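Local coordinates for protein esterase (PDB 4TX1) that acts as a carbohydrate acetylesterase of the SGNH-hydrolase family, probably cleaving acetyl and aryl esters, at residues E58-R63 against A72-N77; T65-H70 against I107-A112; R80-V85 against N124-H129. One frame throughout, in Å; residues are numbered along the deposited sequence.

Overall arrangement
The three contacts lie between residues 58 and 129 and draw on neighbouring pieces of chain. The loop between strand 53-59 and helix 78-89 supplies one side of contact 2 and most of both sides of contact 1, and the helix that follows it enters contact 3. Contact 1 is partly buried, built on main-chain oxygens, two arginines and a water. Contact 2, between two loops, is buried and rests on an aromatic pair and one isoleucine. Contact 3, also buried, is largely aliphatic and joins two helices on one face of the sheet. Salt bridges tie them together: Arg76 to Asp69 between contacts 1 and 2, and Arg80 to both Asp75 of contact 1 and Asp68 of contact 2.

Contact 1 (E58-R63 against A72-N77); sequences EGLNGR and ADCDRN
The flat guanidinium of Arg76 is sandwiched between two small residues: Gly62 CA lies 3.4 Å above one face, toward the rim, and Ala72 CB covers the opposite face over its centre. Running extended from CG to NE, the Arg76 chain slides past the Gly62 carbonyl, with CD 3.5 Å from Gly62 O, and brings NE to Asn61 O at 3.0 Å. That bond is weak, bent to 134° at the hydrogen; NH1 also forms a salt bridge with Asp69 OD2. Gly62 is the third residue of a type II turn closed by Arg63 N to Leu60 O at 3.1 Å; its phi is positive, and a CB there would run into Arg76 NE. At the start of the turn, Leu60 sends both methyls across, CD1 against Cys74 SG at 4.0 Å and CD2 onto Asp75 O. Arg63 bends at chi3 (-81°), which folds its guanidinium back beneath Leu60 CB. Its NE gives a hydrogen to a water 2.9 Å away, which in turn donates to Asp75 O and, weakly, to Asn77 O, while NH1 is held by Gly20 O. The turn follows strand 53-59, with Asn61 touching Ser22 and Arg63 O bonded to Asn102. This placing is consistent with the glycine-bearing turn that borders the active site of SGNH hydrolases.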
ATOM      1  N   GLU A  58       2.253   1.554 -24.088  1.00 13.93           N
ATOM      2  CA  GLU A  58       1.727   1.376 -22.719  1.00 13.68           C
ATOM      3  C   GLU A  58       0.921   2.623 -22.386  1.00 11.90           C
ATOM      4  O   GLU A  58       1.375   3.498 -21.636  1.00 12.22           O
ATOM      5  CB  GLU A  58       2.907   1.183 -21.733  1.00 14.80           C
ATOM      6  CG  GLU A  58       3.565  -0.166 -21.785  1.00 16.34           C
ATOM      7  CD  GLU A  58       2.871  -1.304 -21.099  1.00 20.90           C
ATOM      8  OE1 GLU A  58       2.017  -1.083 -20.198  1.00 20.91           O
ATOM      9  OE2 GLU A  58       3.280  -2.446 -21.364  1.00 25.73           O
ATOM     10  N   GLY A  59      -0.244   2.725 -22.962  1.00 12.33           N
ATOM     11  CA  GLY A  59      -1.180   3.781 -22.683  1.00 12.49           C
ATOM     12  C   GLY A  59      -2.319   3.288 -21.823  1.00 13.05           C
ATOM     13  O   GLY A  59      -3.062   2.354 -22.168  1.00 13.53           O
ATOM     14  N   LEU A  60      -2.484   3.943 -20.714  1.00 12.61           N
ATOM     15  CA  LEU A  60      -3.526   3.649 -19.708  1.00 11.05           C
ATOM     16  C   LEU A  60      -4.494   4.786 -19.524  1.00 10.96           C
ATOM     17  O   LEU A  60      -4.133   5.892 -19.161  1.00 10.88           O
ATOM     18  CB  LEU A  60      -2.872   3.316 -18.319  1.00 10.94           C
ATOM     19  CG  LEU A  60      -3.871   3.027 -17.178  1.00 10.28           C
ATOM     20  CD1 LEU A  60      -4.551   1.678 -17.447  1.00  9.94           C
ATOM     21  CD2 LEU A  60      -3.139   2.947 -15.805  1.00 11.39           C
ATOM     22  N   ASN A  61      -5.771   4.514 -19.746  1.00 10.54           N
ATOM     23  CA  ASN A  61      -6.776   5.532 -19.614  1.00 10.67           C
ATOM     24  C   ASN A  61      -6.821   6.145 -18.177  1.00 11.04           C
ATOM     25  O   ASN A  61      -6.874   5.381 -17.207  1.00 12.51           O
ATOM     26  CB  ASN A  61      -8.144   5.054 -19.977  1.00 10.99           C
ATOM     27  CG  ASN A  61      -8.308   4.771 -21.480  1.00 12.43           C
ATOM     28  OD1 ASN A  61      -7.337   4.831 -22.245  1.00 13.52           O
ATOM     29  ND2 ASN A  61      -9.482   4.276 -21.865  1.00 13.62           N
ATOM     30  N   GLY A  62      -6.709   7.452 -18.093  1.00 11.45           N
ATOM     31  CA  GLY A  62      -6.717   8.219 -16.861  1.00 11.49           C
ATOM     32  C   GLY A  62      -5.351   8.346 -16.156  1.00 10.24           C
ATOM     33  O   GLY A  62      -5.269   8.850 -15.066  1.00 11.83           O
ATOM     34  N   ARG A  63      -4.306   7.827 -16.748  1.00  9.51           N
ATOM     35  CA  ARG A  63      -3.034   7.835 -16.086  1.00  9.20           C
ATOM     36  C   ARG A  63      -2.561   9.272 -15.847  1.00 10.82           C
ATOM     37  O   ARG A  63      -2.607  10.040 -16.740  1.00 10.61           O
ATOM     38  CB  ARG A  63      -1.992   7.112 -16.922  1.00 20.00           C
ATOM     39  CG  ARG A  63      -0.573   7.203 -16.402  1.00 20.00           C
ATOM     40  CD  ARG A  63       0.398   6.308 -17.141  1.00 20.00           C
ATOM     41  NE  ARG A  63       0.365   4.938 -16.708  1.00 20.00           N
ATOM     42  CZ  ARG A  63       0.608   3.892 -17.483  1.00 20.00           C
ATOM     43  NH1 ARG A  63       0.784   4.016 -18.786  1.00 20.00           N
ATOM     44  NH2 ARG A  63       0.593   2.711 -16.962  1.00 20.00           N
ATOM     45  N   ALA A  72     -10.886   3.999 -11.191  1.00 11.93           N
ATOM     46  CA  ALA A  72     -10.989   2.937 -12.180  1.00 12.34           C
ATOM     47  C   ALA A  72     -10.295   1.662 -11.732  1.00 12.79           C
ATOM     48  O   ALA A  72      -9.683   1.594 -10.634  1.00 12.58           O
ATOM     49  CB  ALA A  72     -10.409   3.466 -13.508  1.00 13.97           C
ATOM     50  N   ASP A  73     -10.445   0.623 -12.532  1.00 12.08           N
ATOM     51  CA  ASP A  73      -9.939  -0.683 -12.176  1.00 11.89           C
ATOM     52  C   ASP A  73      -8.495  -0.839 -12.612  1.00 12.96           C
ATOM     53  O   ASP A  73      -8.171  -1.740 -13.344  1.00 13.54           O
ATOM     54  CB  ASP A  73     -10.828  -1.748 -12.843  1.00 11.81           C
ATOM     55  CG  ASP A  73     -10.722  -3.145 -12.191  1.00 12.62           C
ATOM     56  OD1 ASP A  73      -9.942  -3.348 -11.231  1.00 12.87           O
ATOM     57  OD2 ASP A  73     -11.446  -4.089 -12.675  1.00 12.08           O
ATOM     58  N   CYS A  74      -7.603  -0.069 -12.003  1.00 11.32           N
ATOM     59  CA  CYS A  74      -6.204   0.020 -12.424  1.00 11.64           C
ATOM     60  C   CYS A  74      -5.529   1.024 -11.489  1.00 10.53           C
ATOM     61  O   CYS A  74      -6.235   1.795 -10.788  1.00 11.91           O
ATOM     62  CB  CYS A  74      -6.071   0.508 -13.848  1.00 11.32           C
ATOM     63  SG  CYS A  74      -6.870   2.050 -14.241  1.00 13.15           S
ATOM     64  N   ASP A  75      -4.203   1.035 -11.533  1.00 10.18           N
ATOM     65  CA  ASP A  75      -3.394   2.059 -10.815  1.00 10.59           C
ATOM     66  C   ASP A  75      -3.045   3.089 -11.840  1.00 10.27           C
ATOM     67  O   ASP A  75      -2.226   2.846 -12.734  1.00 11.03           O
ATOM     68  CB  ASP A  75      -2.184   1.461 -10.150  1.00 11.89           C
ATOM     69  CG  ASP A  75      -1.389   2.417  -9.363  1.00 12.13           C
ATOM     70  OD1 ASP A  75      -1.669   3.652  -9.370  1.00 11.82           O
ATOM     71  OD2 ASP A  75      -0.514   1.866  -8.591  1.00 13.74           O
ATOM     72  N   ARG A  76      -3.645   4.280 -11.667  1.00 10.45           N
ATOM     73  CA  ARG A  76      -3.462   5.418 -12.607  1.00 10.43           C
ATOM     74  C   ARG A  76      -2.253   6.274 -12.231  1.00 11.49           C
ATOM     75  O   ARG A  76      -1.975   7.258 -12.885  1.00 11.13           O
ATOM     76  CB  ARG A  76      -4.739   6.240 -12.621  1.00 10.88           C
ATOM     77  CG  ARG A  76      -5.822   5.590 -13.485  1.00 11.41           C
ATOM     78  CD  ARG A  76      -7.110   6.379 -13.392  1.00 11.47           C
ATOM     79  NE  ARG A  76      -8.002   5.997 -14.475  1.00 12.30           N
ATOM     80  CZ  ARG A  76      -9.220   6.511 -14.650  1.00 14.06           C
ATOM     81  NH1 ARG A  76      -9.768   7.324 -13.755  1.00 15.46           N
ATOM     82  NH2 ARG A  76      -9.974   6.140 -15.680  1.00 13.88           N
ATOM     83  N   ASN A  77      -1.553   5.950 -11.146  1.00 10.95           N
ATOM     84  CA  ASN A  77      -0.398   6.785 -10.803  1.00 10.00           C
ATOM     85  C   ASN A  77       0.804   6.388 -11.675  1.00 10.00           C
ATOM     86  O   ASN A  77       1.311   5.296 -11.635  1.00 10.48           O
ATOM     87  CB  ASN A  77      -0.054   6.556  -9.294  1.00 10.48           C
ATOM     88  CG  ASN A  77       1.027   7.460  -8.762  1.00 11.67           C
ATOM     89  OD1 ASN A  77       0.879   7.974  -7.555  1.00 14.26           O
ATOM     90  ND2 ASN A  77       2.099   7.623  -9.468  1.00  8.60           N
TER
HETATM   91  O   HOH W   1      -0.161   4.164 -13.964  1.00 11.58           O

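Contact 2 (T65-H70 against I107-A112)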
ATOM      1  N   THR A  65       0.671  11.844 -14.085  1.00 11.79           N
ATOM      2  CA  THR A  65       2.084  11.791 -14.045  1.00 11.36           C
ATOM      3  C   THR A  65       2.555  11.063 -12.787  1.00 12.84           C
ATOM      4  O   THR A  65       3.319  10.096 -12.860  1.00 12.27           O
ATOM      5  CB  THR A  65       2.691  13.235 -14.142  1.00 11.54           C
ATOM      6  OG1 THR A  65       2.250  14.011 -13.032  1.00 11.76           O
ATOM      7  CG2 THR A  65       2.369  13.985 -15.483  1.00 11.88           C
ATOM      8  N   ALA A  66       2.091  11.472 -11.623  1.00 11.12           N
ATOM      9  CA  ALA A  66       2.649  10.952 -10.360  1.00 12.11           C
ATOM     10  C   ALA A  66       1.653  11.047  -9.219  1.00 12.01           C
ATOM     11  O   ALA A  66       2.027  11.253  -8.029  1.00 12.66           O
ATOM     12  CB  ALA A  66       3.966  11.675  -9.968  1.00 11.77           C
ATOM     13  N   TYR A  67       0.373  10.944  -9.555  1.00 11.95           N
ATOM     14  CA  TYR A  67      -0.730  11.204  -8.608  1.00 12.77           C
ATOM     15  C   TYR A  67      -1.722  10.069  -8.572  1.00 12.19           C
ATOM     16  O   TYR A  67      -2.102   9.499  -9.549  1.00 11.28           O
ATOM     17  CB  TYR A  67      -1.391  12.529  -8.937  1.00 13.64           C
ATOM     18  CG  TYR A  67      -0.410  13.694  -8.957  1.00 12.25           C
ATOM     19  CD1 TYR A  67      -0.018  14.350  -7.757  1.00 14.88           C
ATOM     20  CD2 TYR A  67       0.192  14.074 -10.114  1.00 12.30           C
ATOM     21  CE1 TYR A  67       0.947  15.321  -7.787  1.00 14.28           C
ATOM     22  CE2 TYR A  67       1.216  15.051 -10.113  1.00 12.95           C
ATOM     23  CZ  TYR A  67       1.545  15.685  -8.942  1.00 15.00           C
ATOM     24  OH  TYR A  67       2.471  16.696  -9.004  1.00 15.92           O
ATOM     25  N   ASP A  68      -2.238   9.771  -7.390  1.00 12.51           N
ATOM     26  CA  ASP A  68      -3.184   8.702  -7.250  1.00 12.91           C
ATOM     27  C   ASP A  68      -4.578   9.079  -7.779  1.00 12.59           C
ATOM     28  O   ASP A  68      -5.066  10.217  -7.614  1.00 15.24           O
ATOM     29  CB  ASP A  68      -3.374   8.449  -5.761  1.00 15.17           C
ATOM     30  CG  ASP A  68      -2.119   7.920  -5.098  1.00 21.76           C
ATOM     31  OD1 ASP A  68      -1.364   7.151  -5.762  1.00 16.65           O
ATOM     32  OD2 ASP A  68      -1.865   8.421  -3.911  1.00 26.65           O
ATOM     33  N   ASP A  69      -5.222   8.112  -8.361  1.00 12.44           N
ATOM     34  CA  ASP A  69      -6.594   8.190  -8.850  1.00 12.50           C
ATOM     35  C   ASP A  69      -7.201   6.839  -8.753  1.00 13.47           C
ATOM     36  O   ASP A  69      -6.775   5.903  -9.430  1.00 13.91           O
ATOM     37  CB  ASP A  69      -6.625   8.776 -10.271  1.00 12.51           C
ATOM     38  CG  ASP A  69      -8.022   8.861 -10.846  1.00 16.64           C
ATOM     39  OD1 ASP A  69      -8.877   8.212 -10.293  1.00 20.35           O
ATOM     40  OD2 ASP A  69      -8.259   9.516 -11.918  1.00 14.32           O
ATOM     41  N   HIS A  70      -8.171   6.662  -7.834  1.00 12.78           N
ATOM     42  CA  HIS A  70      -8.757   5.363  -7.493  1.00 13.45           C
ATOM     43  C   HIS A  70     -10.120   5.148  -8.144  1.00 13.11           C
ATOM     44  O   HIS A  70     -10.912   4.314  -7.751  1.00 15.01           O
ATOM     45  CB  HIS A  70      -8.885   5.220  -5.960  1.00 16.09           C
ATOM     46  CG  HIS A  70      -7.629   5.487  -5.213  1.00 15.69           C
ATOM     47  ND1 HIS A  70      -6.492   4.705  -5.339  1.00 20.96           N
ATOM     48  CD2 HIS A  70      -7.300   6.499  -4.371  1.00 15.91           C
ATOM     49  CE1 HIS A  70      -5.544   5.194  -4.542  1.00 19.84           C
ATOM     50  NE2 HIS A  70      -6.035   6.251  -3.917  1.00 17.25           N
ATOM     51  N   ILE A 107      -9.525  17.348  -9.347  1.00 14.81           N
ATOM     52  CA  ILE A 107      -9.433  16.296  -8.353  1.00 15.54           C
ATOM     53  C   ILE A 107      -7.985  15.799  -8.282  1.00 17.45           C
ATOM     54  O   ILE A 107      -7.629  15.303  -7.202  1.00 20.15           O
ATOM     55  CB  ILE A 107     -10.391  15.116  -8.506  1.00 17.71           C
ATOM     56  CG1 ILE A 107     -10.214  14.380  -9.828  1.00 20.13           C
ATOM     57  CG2 ILE A 107     -11.887  15.634  -8.359  1.00 18.65           C
ATOM     58  CD1 ILE A 107     -10.869  12.948  -9.913  1.00 20.88           C
ATOM     59  N   ILE A 108      -7.186  15.920  -9.357  1.00 15.58           N
ATOM     60  CA  ILE A 108      -5.798  15.432  -9.328  1.00 12.37           C
ATOM     61  C   ILE A 108      -4.887  16.510  -8.798  1.00 14.06           C
ATOM     62  O   ILE A 108      -4.142  16.305  -7.820  1.00 14.23           O
ATOM     63  CB  ILE A 108      -5.372  14.835 -10.685  1.00 12.07           C
ATOM     64  CG1 ILE A 108      -6.337  13.736 -11.148  1.00 12.49           C
ATOM     65  CG2 ILE A 108      -3.884  14.443 -10.629  1.00 12.54           C
ATOM     66  CD1 ILE A 108      -6.420  12.504 -10.211  1.00 12.77           C
ATOM     67  N   HIS A 109      -4.953  17.681  -9.425  1.00 13.28           N
ATOM     68  CA  HIS A 109      -4.493  18.934  -8.843  1.00 15.40           C
ATOM     69  C   HIS A 109      -4.774  20.088  -9.787  1.00 14.56           C
ATOM     70  O   HIS A 109      -4.909  21.243  -9.301  1.00 16.21           O
ATOM     71  CB  HIS A 109      -2.981  18.898  -8.494  1.00 13.83           C
ATOM     72  CG  HIS A 109      -2.081  18.549  -9.652  1.00 13.72           C
ATOM     73  ND1 HIS A 109      -1.551  17.288  -9.891  1.00 15.48           N
ATOM     74  CD2 HIS A 109      -1.669  19.318 -10.664  1.00 11.81           C
ATOM     75  CE1 HIS A 109      -0.852  17.307 -11.017  1.00 10.26           C
ATOM     76  NE2 HIS A 109      -0.905  18.533 -11.498  1.00 17.65           N
ATOM     77  N   GLY A 110      -4.791  19.845 -11.090  1.00 14.25           N
ATOM     78  CA  GLY A 110      -5.234  20.807 -12.086  1.00 15.78           C
ATOM     79  C   GLY A 110      -4.180  21.780 -12.565  1.00 19.06           C
ATOM     80  O   GLY A 110      -4.506  22.734 -13.285  1.00 25.77           O
ATOM     81  N   THR A 111      -2.925  21.574 -12.193  1.00 16.96           N
ATOM     82  CA  THR A 111      -1.877  22.543 -12.485  1.00 17.50           C
ATOM     83  C   THR A 111      -0.812  22.056 -13.477  1.00 18.77           C
ATOM     84  O   THR A 111      -0.287  20.956 -13.389  1.00 16.11           O
ATOM     85  CB  THR A 111      -1.167  23.077 -11.203  1.00 17.92           C
ATOM     86  OG1 THR A 111      -0.424  22.012 -10.543  1.00 17.18           O
ATOM     87  CG2 THR A 111      -2.186  23.636 -10.126  1.00 19.45           C
ATOM     88  N   ALA A 112      -0.440  22.931 -14.435  1.00 16.67           N
ATOM     89  CA  ALA A 112       0.664  22.631 -15.296  1.00 15.31           C
ATOM     90  C   ALA A 112       1.943  22.348 -14.502  1.00 16.80           C
ATOM     91  O   ALA A 112       2.750  21.479 -14.871  1.00 14.86           O
ATOM     92  CB  ALA A 112       0.904  23.755 -16.329  1.00 17.65           C
TER
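Two irregular loop segments pass each other here, nearest at Tyr67 and Ile108, whose CA atoms are 6.6 Å apart. The phenol ring of Tyr67 is met on one face by the imidazole of His109, edge first, in an edge-to-face pair with centroids 4.3 Å apart and planes at 61°. His109 ND1 sits over the ring centre, 3.4 Å above the plane. A chi1 of 56°, which wedges CG between the backbone N and the carbonyl carbon, brings the imidazole to the tyrosine, and a weak bond from NE2 to Thr111 O at 3.1 Å may help to set its rotation. Ile108 works with two branches: CG2 packs on Tyr67 CB at 3.6 Å, and CD1 reaches across to Asp69 CB at 3.7 Å. Tyr67 OH is bonded to Gly114 O; a leucine in place of this tyrosine would probably leave that carbonyl without its hydroxyl partner and the edge of His109 without a ring face to rest on. Thr111 caps the helix that begins next, through OG1 to Gly114 N. The Tyr67-His109 stack, with Ile108, joins the loops that follow parallel strands 53-59 and 94-98, at the C-terminal strand ends where enzymes of the SGNH alpha/beta/alpha fold form their active site.

Contact 3 (R80-V85 against N124-H129); sequences RVLPTV and NLVRRH
Helix 78-89 and the end of helix 112-127 come closest at Pro83 and His129, whose CA atoms are 6.9 Å apart. Both helices pack on the same face of the parallel sheet, one of the two helical layers of the alpha/beta/alpha sandwich of SGNH hydrolases. The first helix is kinked, since the nitrogens of Pro83 and Thr84 make no bond to the preceding turn; the helical pattern resumes with Val85 N to Val81 O. The second helix gives way at Arg128, whose N still bonds to Asn124 O, and His129 then turns toward its neighbour.

The aliphatic part of the contact is centred on Leu82. With CG anti to its own nitrogen (chi1 177°), Leu82 points CD2 into the corner between Leu125 and Val126, meeting Leu125 CB at 4.0 Å and Val126 CG2 at 4.2 Å. The same side chains reach down to the sheet: Leu82 touches Tyr19 and Phe97, and Val126 touches Ile95 and Phe97. At the end of the Leu125 chain, CD2 approaches Pro83 CG at 4.3 Å, a looser touch.

One turn on, the imidazole of His129 packs against Pro83, CE1 lying 4.0 Å from Pro83 CB, and a hydrogen bond between NE2 and ND1 of His87, a turn further along helix 78-89, helps to set its rotation. Asp73 of a second subunit packs on both Pro83 and His129, and Thr84 OG1 bonds to Asp75 N of that subunit, so this end of the contact forms part of a subunit interface. The closest approach between the two segments is that of a ring carbon to a carbonyl oxygen, His129 CE1 to Pro83 O at 3.2 Å.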
ATOM      1  N   ARG A  80       4.090   5.328  -9.765  1.00 12.46           N
ATOM      2  CA  ARG A  80       4.062   4.056  -9.023  1.00 12.56           C
ATOM      3  C   ARG A  80       4.196   2.847  -9.927  1.00 12.44           C
ATOM      4  O   ARG A  80       4.839   1.876  -9.587  1.00 14.20           O
ATOM      5  CB  ARG A  80       2.797   3.943  -8.132  1.00 13.80           C
ATOM      6  CG  ARG A  80       2.858   2.645  -7.282  1.00 16.54           C
ATOM      7  CD  ARG A  80       1.898   2.868  -6.054  1.00 19.20           C
ATOM      8  NE  ARG A  80       0.589   3.365  -6.518  1.00 20.93           N
ATOM      9  CZ  ARG A  80      -0.045   4.391  -6.070  1.00 18.67           C
ATOM     10  NH1 ARG A  80       0.432   5.077  -4.976  1.00 20.57           N
ATOM     11  NH2 ARG A  80      -1.223   4.706  -6.640  1.00 19.23           N
ATOM     12  N   VAL A  81       3.573   2.928 -11.107  1.00 10.12           N
ATOM     13  CA  VAL A  81       3.531   1.887 -12.091  1.00 10.07           C
ATOM     14  C   VAL A  81       4.813   1.795 -12.926  1.00  9.17           C
ATOM     15  O   VAL A  81       5.202   0.717 -13.411  1.00 10.24           O
ATOM     16  CB  VAL A  81       2.255   1.922 -12.897  1.00 10.08           C
ATOM     17  CG1 VAL A  81       2.286   0.924 -14.085  1.00 12.25           C
ATOM     18  CG2 VAL A  81       1.063   1.681 -11.962  1.00 11.78           C
ATOM     19  N   LEU A  82       5.461   2.908 -13.128  1.00 10.54           N
ATOM     20  CA  LEU A  82       6.483   2.906 -14.197  1.00 10.38           C
ATOM     21  C   LEU A  82       7.639   1.920 -13.987  1.00 11.54           C
ATOM     22  O   LEU A  82       7.991   1.225 -14.907  1.00 11.44           O
ATOM     23  CB  LEU A  82       7.053   4.317 -14.362  1.00 20.00           C
ATOM     24  CG  LEU A  82       8.180   4.477 -15.385  1.00 20.00           C
ATOM     25  CD1 LEU A  82       7.685   4.142 -16.784  1.00 20.00           C
ATOM     26  CD2 LEU A  82       8.754   5.884 -15.338  1.00 20.00           C
ATOM     27  N   PRO A  83       8.180   1.776 -12.714  1.00 11.52           N
ATOM     28  CA  PRO A  83       9.249   0.788 -12.558  1.00 12.07           C
ATOM     29  C   PRO A  83       8.923  -0.604 -13.059  1.00 12.41           C
ATOM     30  O   PRO A  83       9.760  -1.235 -13.691  1.00 12.61           O
ATOM     31  CB  PRO A  83       9.549   0.826 -11.062  1.00 12.45           C
ATOM     32  CG  PRO A  83       9.170   2.190 -10.629  1.00 11.67           C
ATOM     33  CD  PRO A  83       7.890   2.475 -11.452  1.00 12.12           C
ATOM     34  N   THR A  84       7.723  -1.099 -12.790  1.00 11.47           N
ATOM     35  CA  THR A  84       7.278  -2.388 -13.241  1.00 11.71           C
ATOM     36  C   THR A  84       7.203  -2.453 -14.763  1.00 11.41           C
ATOM     37  O   THR A  84       7.662  -3.458 -15.359  1.00 12.33           O
ATOM     38  CB  THR A  84       5.914  -2.701 -12.673  1.00 12.20           C
ATOM     39  OG1 THR A  84       6.051  -2.725 -11.214  1.00 11.72           O
ATOM     40  CG2 THR A  84       5.366  -4.036 -13.165  1.00 12.36           C
ATOM     41  N   VAL A  85       6.772  -1.372 -15.410  1.00 10.48           N
ATOM     42  CA  VAL A  85       6.765  -1.286 -16.880  1.00 10.88           C
ATOM     43  C   VAL A  85       8.171  -1.258 -17.483  1.00 11.51           C
ATOM     44  O   VAL A  85       8.499  -2.009 -18.421  1.00 13.47           O
ATOM     45  CB  VAL A  85       5.906  -0.113 -17.297  1.00 10.71           C
ATOM     46  CG1 VAL A  85       5.867   0.053 -18.835  1.00 11.89           C
ATOM     47  CG2 VAL A  85       4.472  -0.377 -16.804  1.00 12.19           C
ATOM     48  N   ASN A 124      13.431  10.789 -13.520  1.00 13.79           N
ATOM     49  CA  ASN A 124      14.364  10.243 -12.501  1.00 15.77           C
ATOM     50  C   ASN A 124      14.191   8.730 -12.252  1.00 15.57           C
ATOM     51  O   ASN A 124      15.175   8.035 -12.010  1.00 14.62           O
ATOM     52  CB  ASN A 124      14.195  11.021 -11.186  1.00 17.30           C
ATOM     53  CG  ASN A 124      14.811  12.430 -11.287  1.00 25.04           C
ATOM     54  OD1 ASN A 124      15.942  12.587 -11.841  1.00 31.58           O
ATOM     55  ND2 ASN A 124      14.085  13.440 -10.826  1.00 25.80           N
ATOM     56  N   LEU A 125      12.936   8.235 -12.340  1.00 13.45           N
ATOM     57  CA  LEU A 125      12.679   6.799 -12.229  1.00 12.76           C
ATOM     58  C   LEU A 125      13.383   6.041 -13.332  1.00 12.79           C
ATOM     59  O   LEU A 125      13.869   4.925 -13.116  1.00 14.15           O
ATOM     60  CB  LEU A 125      11.148   6.497 -12.188  1.00 11.22           C
ATOM     61  CG  LEU A 125      10.515   6.921 -10.863  1.00 13.47           C
ATOM     62  CD1 LEU A 125       8.976   6.882 -11.096  1.00 11.76           C
ATOM     63  CD2 LEU A 125      10.935   5.997  -9.706  1.00 13.36           C
ATOM     64  N   VAL A 126      13.426   6.590 -14.550  1.00 12.66           N
ATOM     65  CA  VAL A 126      14.094   5.943 -15.650  1.00 11.59           C
ATOM     66  C   VAL A 126      15.631   5.942 -15.356  1.00 12.00           C
ATOM     67  O   VAL A 126      16.301   4.869 -15.501  1.00 15.09           O
ATOM     68  CB  VAL A 126      13.825   6.635 -17.006  1.00 12.81           C
ATOM     69  CG1 VAL A 126      14.669   5.980 -18.080  1.00 13.54           C
ATOM     70  CG2 VAL A 126      12.322   6.530 -17.367  1.00 12.89           C
ATOM     71  N   ARG A 127      16.119   7.090 -14.965  1.00 14.24           N
ATOM     72  CA  ARG A 127      17.538   7.272 -14.839  1.00 16.53           C
ATOM     73  C   ARG A 127      18.106   6.468 -13.700  1.00 17.79           C
ATOM     74  O   ARG A 127      19.263   6.146 -13.696  1.00 18.53           O
ATOM     75  CB  ARG A 127      17.830   8.728 -14.672  1.00 20.00           C
ATOM     76  CG  ARG A 127      17.385   9.520 -15.880  1.00 20.00           C
ATOM     77  CD  ARG A 127      18.543  10.186 -16.503  1.00 20.00           C
ATOM     78  NE  ARG A 127      18.350  10.685 -17.847  1.00 20.00           N
ATOM     79  CZ  ARG A 127      18.276  11.963 -18.123  1.00 20.00           C
ATOM     80  NH1 ARG A 127      18.277  12.842 -17.157  1.00 20.00           N
ATOM     81  NH2 ARG A 127      18.184  12.356 -19.363  1.00 20.00           N
ATOM     82  N   ARG A 128      17.274   6.165 -12.734  1.00 14.62           N
ATOM     83  CA  ARG A 128      17.733   5.360 -11.569  1.00 16.01           C
ATOM     84  C   ARG A 128      17.259   3.946 -11.505  1.00 15.11           C
ATOM     85  O   ARG A 128      17.475   3.328 -10.478  1.00 15.30           O
ATOM     86  CB  ARG A 128      17.370   6.036 -10.261  1.00 17.97           C
ATOM     87  CG  ARG A 128      17.844   7.499 -10.124  1.00 23.02           C
ATOM     88  CD  ARG A 128      19.340   7.621 -10.222  1.00 25.98           C
ATOM     89  NE  ARG A 128      20.081   7.619  -8.937  1.00 32.35           N
ATOM     90  CZ  ARG A 128      21.328   7.106  -8.732  1.00 38.47           C
ATOM     91  NH1 ARG A 128      21.957   6.435  -9.725  1.00 43.42           N
ATOM     92  NH2 ARG A 128      21.898   7.126  -7.479  1.00 29.08           N
ATOM     93  N   HIS A 129      16.596   3.470 -12.543  1.00 14.46           N
ATOM     94  CA  HIS A 129      16.038   2.148 -12.544  1.00 14.20           C
ATOM     95  C   HIS A 129      17.104   1.091 -12.411  1.00 14.98           C
ATOM     96  O   HIS A 129      18.144   1.193 -13.091  1.00 15.92           O
ATOM     97  CB  HIS A 129      15.179   1.895 -13.822  1.00 13.04           C
ATOM     98  CG  HIS A 129      14.374   0.643 -13.702  1.00 13.94           C
ATOM     99  ND1 HIS A 129      13.238   0.575 -12.928  1.00 12.03           N
ATOM    100  CD2 HIS A 129      14.614  -0.627 -14.122  1.00 14.46           C
ATOM    101  CE1 HIS A 129      12.796  -0.669 -12.903  1.00 11.68           C
ATOM    102  NE2 HIS A 129      13.629  -1.437 -13.589  1.00 14.13           N
TER